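Local coordinates for protein peptidoglycan D,D-transpeptidase FtsI (Yersinia pestis, PDB 6SYN) that probably cross-links peptidoglycan strands in the periplasm as a class B D,D-transpeptidase, and binds a penicillin-type inhibitor in its active site, at residues T324-F328 against E401-P405; E341-P347 against L366-Q372. One frame throughout, in Å; residues are numbered along the deposited sequence.

Contact 1 of 2, residues T324-F328 against E401-P405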
# COMPACT_ATOMS: atom_id res chain seq x y z
N THR A 324 19.36 6.17 -12.91
CA THR A 324 19.01 6.70 -11.57
C THR A 324 17.74 6.03 -11.04
O THR A 324 17.74 5.67 -9.85
CB THR A 324 18.89 8.23 -11.56
OG1 THR A 324 20.14 8.79 -11.96
CG2 THR A 324 18.51 8.76 -10.19
N TYR A 325 16.70 5.86 -11.86
CA TYR A 325 15.43 5.22 -11.42
C TYR A 325 15.72 3.76 -11.05
O TYR A 325 15.16 3.29 -10.03
CB TYR A 325 14.35 5.29 -12.50
CG TYR A 325 13.82 6.65 -12.85
CD1 TYR A 325 14.42 7.82 -12.41
CD2 TYR A 325 12.73 6.77 -13.69
CE1 TYR A 325 13.93 9.07 -12.78
CE2 TYR A 325 12.22 8.00 -14.06
CZ TYR A 325 12.82 9.16 -13.61
OH TYR A 325 12.32 10.36 -13.99
N SER A 326 16.55 3.08 -11.86
CA SER A 326 17.10 1.72 -11.59
C SER A 326 17.85 1.73 -10.26
O SER A 326 17.52 0.90 -9.40
CB SER A 326 18.00 1.24 -12.70
OG SER A 326 17.25 0.69 -13.77
N ARG A 327 18.83 2.62 -10.11
CA ARG A 327 19.65 2.78 -8.88
C ARG A 327 18.72 2.91 -7.66
O ARG A 327 19.07 2.36 -6.60
CB ARG A 327 20.58 3.99 -8.98
CG ARG A 327 21.89 3.71 -9.71
CD ARG A 327 22.82 4.91 -9.76
NE ARG A 327 23.97 4.75 -8.89
CZ ARG A 327 25.01 3.95 -9.14
NH1 ARG A 327 26.01 3.87 -8.27
NH2 ARG A 327 25.06 3.22 -10.25
N PHE A 328 17.58 3.60 -7.80
CA PHE A 328 16.60 3.84 -6.71
C PHE A 328 15.64 2.65 -6.57
O PHE A 328 14.89 2.61 -5.58
CB PHE A 328 15.86 5.17 -6.93
CG PHE A 328 16.53 6.34 -6.25
CD1 PHE A 328 17.49 7.09 -6.90
CD2 PHE A 328 16.22 6.66 -4.94
CE1 PHE A 328 18.11 8.16 -6.26
CE2 PHE A 328 16.83 7.73 -4.30
CZ PHE A 328 17.78 8.48 -4.97
N GLU A 401 23.48 -0.21 0.03
CA GLU A 401 24.35 0.19 -1.11
C GLU A 401 24.17 1.70 -1.32
O GLU A 401 23.02 2.15 -1.46
CB GLU A 401 23.99 -0.60 -2.37
CG GLU A 401 25.05 -0.56 -3.45
CD GLU A 401 24.66 -1.23 -4.76
OE1 GLU A 401 23.53 -1.75 -4.85
OE2 GLU A 401 25.50 -1.22 -5.69
N ARG A 402 25.27 2.45 -1.30
CA ARG A 402 25.31 3.89 -1.68
C ARG A 402 25.05 4.00 -3.19
O ARG A 402 25.75 3.31 -3.95
CB ARG A 402 26.66 4.50 -1.28
CG ARG A 402 27.02 5.81 -1.96
CD ARG A 402 26.47 7.02 -1.24
NE ARG A 402 26.74 7.01 0.19
CZ ARG A 402 26.16 7.81 1.08
NH1 ARG A 402 25.28 8.71 0.68
NH2 ARG A 402 26.45 7.70 2.36
N ILE A 403 24.08 4.81 -3.60
CA ILE A 403 23.73 5.01 -5.04
C ILE A 403 23.92 6.48 -5.43
O ILE A 403 24.26 6.72 -6.60
CB ILE A 403 22.31 4.50 -5.34
CG1 ILE A 403 21.26 5.12 -4.42
CG2 ILE A 403 22.27 2.98 -5.27
CD1 ILE A 403 19.95 5.40 -5.10
N PHE A 404 23.72 7.42 -4.50
CA PHE A 404 24.06 8.86 -4.68
C PHE A 404 24.83 9.37 -3.47
O PHE A 404 24.56 8.96 -2.35
CB PHE A 404 22.80 9.70 -4.93
CG PHE A 404 22.50 9.94 -6.38
CD1 PHE A 404 22.09 8.90 -7.21
CD2 PHE A 404 22.64 11.20 -6.93
CE1 PHE A 404 21.83 9.13 -8.55
CE2 PHE A 404 22.37 11.43 -8.28
CZ PHE A 404 21.96 10.39 -9.08
N PRO A 405 25.80 10.29 -3.68
CA PRO A 405 26.55 10.90 -2.58
C PRO A 405 25.64 11.72 -1.64
O PRO A 405 24.80 12.45 -2.13
CB PRO A 405 27.56 11.83 -3.28
CG PRO A 405 27.58 11.38 -4.73
CD PRO A 405 26.21 10.82 -4.99
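Ile403 and Phe328 form the apolar centre of this contact. The CD1 methyl of Ile403 sits squarely over one face of the Phe328 ring, 3.5 Å from the ring centroid and 12° off its normal, a clean CH-pi contact. With chi1 at 54°, CG1 is wedged between the backbone N and the carbonyl carbon of Ile403, and from there it delivers CD1 to the ring. Phe404 adds a second aromatic group: its CD1 comes within 4.2 Å of Phe328 CE1, the two side chains crossing at about a right angle. Further along the Phe404 ring, CE1 meets the Thr324 methyl CG2 at 3.7 Å, while the Thr324 hydroxyl is hydrogen-bonded to Thr261.

The polar link comes from Arg327. Its NE donates to the Ile403 carbonyl O at 3.0 Å with an N-H...O angle of 166°, the oxygen lying near the guanidinium plane at its edge; NH2 also forms a long, weak ion pair with Asp323. Within 401-405, Arg402 NH1 holds Phe404 O at 3.1 Å in an almost linear bond.

Met257 and Met260 of helix 255-264 also touch Phe328. The arrangement is structural packing of the transpeptidase domain: the C-terminal part of helix 319-327 and Phe328 meet the link between the two-stranded antiparallel sheet of 385-386 and 401-402 and the next helix, 406-416, with Pro405 at its N-cap.

Contact 2 of 2, residues E341-P347 against L366-Q372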
# COMPACT_ATOMS: atom_id res chain seq x y z
N GLU A 341 3.35 -10.57 -5.79
CA GLU A 341 4.31 -9.44 -5.62
C GLU A 341 4.99 -9.15 -6.96
O GLU A 341 5.77 -10.00 -7.41
CB GLU A 341 5.34 -9.76 -4.54
CG GLU A 341 6.26 -8.59 -4.25
CD GLU A 341 7.12 -8.78 -3.01
OE1 GLU A 341 8.06 -7.99 -2.81
OE2 GLU A 341 6.83 -9.73 -2.24
N SER A 342 4.70 -7.98 -7.55
CA SER A 342 5.17 -7.55 -8.89
C SER A 342 6.39 -6.62 -8.78
O SER A 342 6.52 -5.89 -7.77
CB SER A 342 4.06 -6.88 -9.65
OG SER A 342 4.52 -6.40 -10.90
N SER A 343 7.23 -6.64 -9.82
CA SER A 343 8.40 -5.75 -10.02
C SER A 343 8.08 -4.69 -11.08
O SER A 343 9.01 -3.98 -11.49
CB SER A 343 9.62 -6.55 -10.39
OG SER A 343 9.57 -6.94 -11.75
N GLY A 344 6.82 -4.63 -11.52
CA GLY A 344 6.31 -3.62 -12.46
C GLY A 344 6.97 -3.71 -13.83
O GLY A 344 7.73 -4.69 -14.05
N LEU A 345 6.69 -2.74 -14.71
CA LEU A 345 7.25 -2.63 -16.08
C LEU A 345 8.24 -1.46 -16.12
O LEU A 345 7.85 -0.33 -15.75
CB LEU A 345 6.13 -2.40 -17.10
CG LEU A 345 4.81 -3.12 -16.82
CD1 LEU A 345 3.73 -2.64 -17.77
CD2 LEU A 345 4.99 -4.63 -16.91
N TYR A 346 9.46 -1.72 -16.58
CA TYR A 346 10.58 -0.74 -16.62
C TYR A 346 11.32 -0.87 -17.95
O TYR A 346 11.77 -1.96 -18.29
CB TYR A 346 11.50 -0.98 -15.44
CG TYR A 346 12.52 0.12 -15.28
CD1 TYR A 346 12.16 1.33 -14.70
CD2 TYR A 346 13.80 -0.03 -15.77
CE1 TYR A 346 13.07 2.36 -14.58
CE2 TYR A 346 14.73 0.99 -15.66
CZ TYR A 346 14.36 2.18 -15.05
OH TYR A 346 15.28 3.19 -14.93
N PRO A 347 11.51 0.24 -18.70
CA PRO A 347 12.08 0.17 -20.05
C PRO A 347 13.53 -0.32 -20.13
O PRO A 347 14.36 0.09 -19.34
CB PRO A 347 12.01 1.61 -20.59
CG PRO A 347 11.90 2.47 -19.35
CD PRO A 347 11.17 1.61 -18.32
N LEU A 366 6.79 4.01 -17.43
CA LEU A 366 7.16 2.93 -16.48
C LEU A 366 6.01 2.72 -15.48
O LEU A 366 5.27 3.68 -15.22
CB LEU A 366 8.47 3.27 -15.75
CG LEU A 366 8.41 4.36 -14.67
CD1 LEU A 366 9.76 4.50 -13.99
CD2 LEU A 366 7.98 5.71 -15.23
N MET A 367 5.91 1.51 -14.94
CA MET A 367 4.84 1.14 -13.98
C MET A 367 5.49 0.50 -12.76
O MET A 367 6.35 -0.39 -12.93
CB MET A 367 3.84 0.19 -14.66
CG MET A 367 3.29 0.78 -15.95
SD MET A 367 1.64 0.18 -16.37
CE MET A 367 0.85 1.70 -16.88
N VAL A 368 5.13 0.98 -11.57
CA VAL A 368 5.81 0.70 -10.28
C VAL A 368 4.73 0.37 -9.25
O VAL A 368 3.61 0.92 -9.37
CB VAL A 368 6.67 1.90 -9.83
CG1 VAL A 368 7.56 2.41 -10.97
CG2 VAL A 368 5.82 3.03 -9.28
N THR A 369 5.03 -0.50 -8.28
CA THR A 369 4.14 -0.77 -7.12
C THR A 369 4.27 0.40 -6.15
O THR A 369 5.29 1.09 -6.15
CB THR A 369 4.42 -2.12 -6.45
OG1 THR A 369 5.71 -2.08 -5.85
CG2 THR A 369 4.34 -3.29 -7.42
N PRO A 370 3.22 0.72 -5.36
CA PRO A 370 3.35 1.64 -4.23
C PRO A 370 4.54 1.31 -3.31
O PRO A 370 5.24 2.22 -2.91
CB PRO A 370 2.00 1.47 -3.52
CG PRO A 370 1.04 1.21 -4.66
CD PRO A 370 1.83 0.30 -5.59
N LEU A 371 4.76 0.02 -3.04
CA LEU A 371 5.90 -0.47 -2.21
C LEU A 371 7.22 -0.05 -2.87
O LEU A 371 8.15 0.37 -2.13
CB LEU A 371 5.81 -1.99 -2.03
CG LEU A 371 6.96 -2.60 -1.23
CD1 LEU A 371 7.07 -1.97 0.15
CD2 LEU A 371 6.82 -4.11 -1.12
N GLN A 372 7.32 -0.16 -4.20
CA GLN A 372 8.54 0.22 -4.97
C GLN A 372 8.81 1.71 -4.78
O GLN A 372 9.98 2.08 -4.59
CB GLN A 372 8.38 -0.15 -6.44
CG GLN A 372 8.83 -1.57 -6.76
CD GLN A 372 8.80 -1.83 -8.25
OE1 GLN A 372 7.86 -1.45 -8.93
NE2 GLN A 372 9.84 -2.49 -8.74
O HOH W 1 6.21 -5.08 -4.99
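Met367 and Leu345 run side by side and point the same way, so the Met367 side chain can be followed atom by atom along its neighbour. Its CB lies 4.1 Å from Leu345 CG, its CG 3.9 Å from Leu345 CD1, and SD ends the run at 3.8 Å from that same CD1; beyond the sulfur, the bend at chi3 (137°) leads the end of the chain away from 341-347. The backbones of the same two residues are also joined: Met367 N donates to Leu345 O at 2.8 Å, nearly straight at 175°, while the return bond from Leu345 N to Met367 O is bent and weak. Gly344, with positive phi, brings its CA against Met367 O.

Gln372 works at the other end. Its OE1 accepts from Thr369 N at 3.1 Å on a carbonyl lone pair, and Thr369 OG1 accepts from Gln372 N, which makes a capping box at the helix start. On the amide so held, NE2 is hydrogen-bonded to Lys332 O and makes a weaker bond, 3.2 Å, to Ser343 O. A water bridges Ser342 O and Thr369 OG1, and Ser342 OG closes an ST turn onto Gly344 N.

Leu366 CD1 meets the Tyr346 ring at its edge, 4.0 Å from CE1. Tyr346 and Leu366 pack against helices 319-327 and 354-360, Leu371 touches helix 242-245, and the capping box opens helix 370-381.

Along the chain the order is 324-328, 341-347, 366-372, 401-405, so contact 2 falls wholly between the two halves of contact 1. Their centres are 16 Å apart, yet they touch: Tyr346 packs on Tyr325 and Ser326, and Leu366 also reaches the Tyr325 ring. Helix 370-381 ties them further, since it starts in contact 2 and its Val376, Thr379 and Ile380 lie against Phe328 of contact 1. All four segments belong to the transpeptidase domain. Contact 2 lies nearer the bound inhibitor, with the Leu366 side chain about 11 Å from it; the touching residues and helix 370-381 connect it to the part of the domain carrying the two-stranded sheet 385-386/401-402.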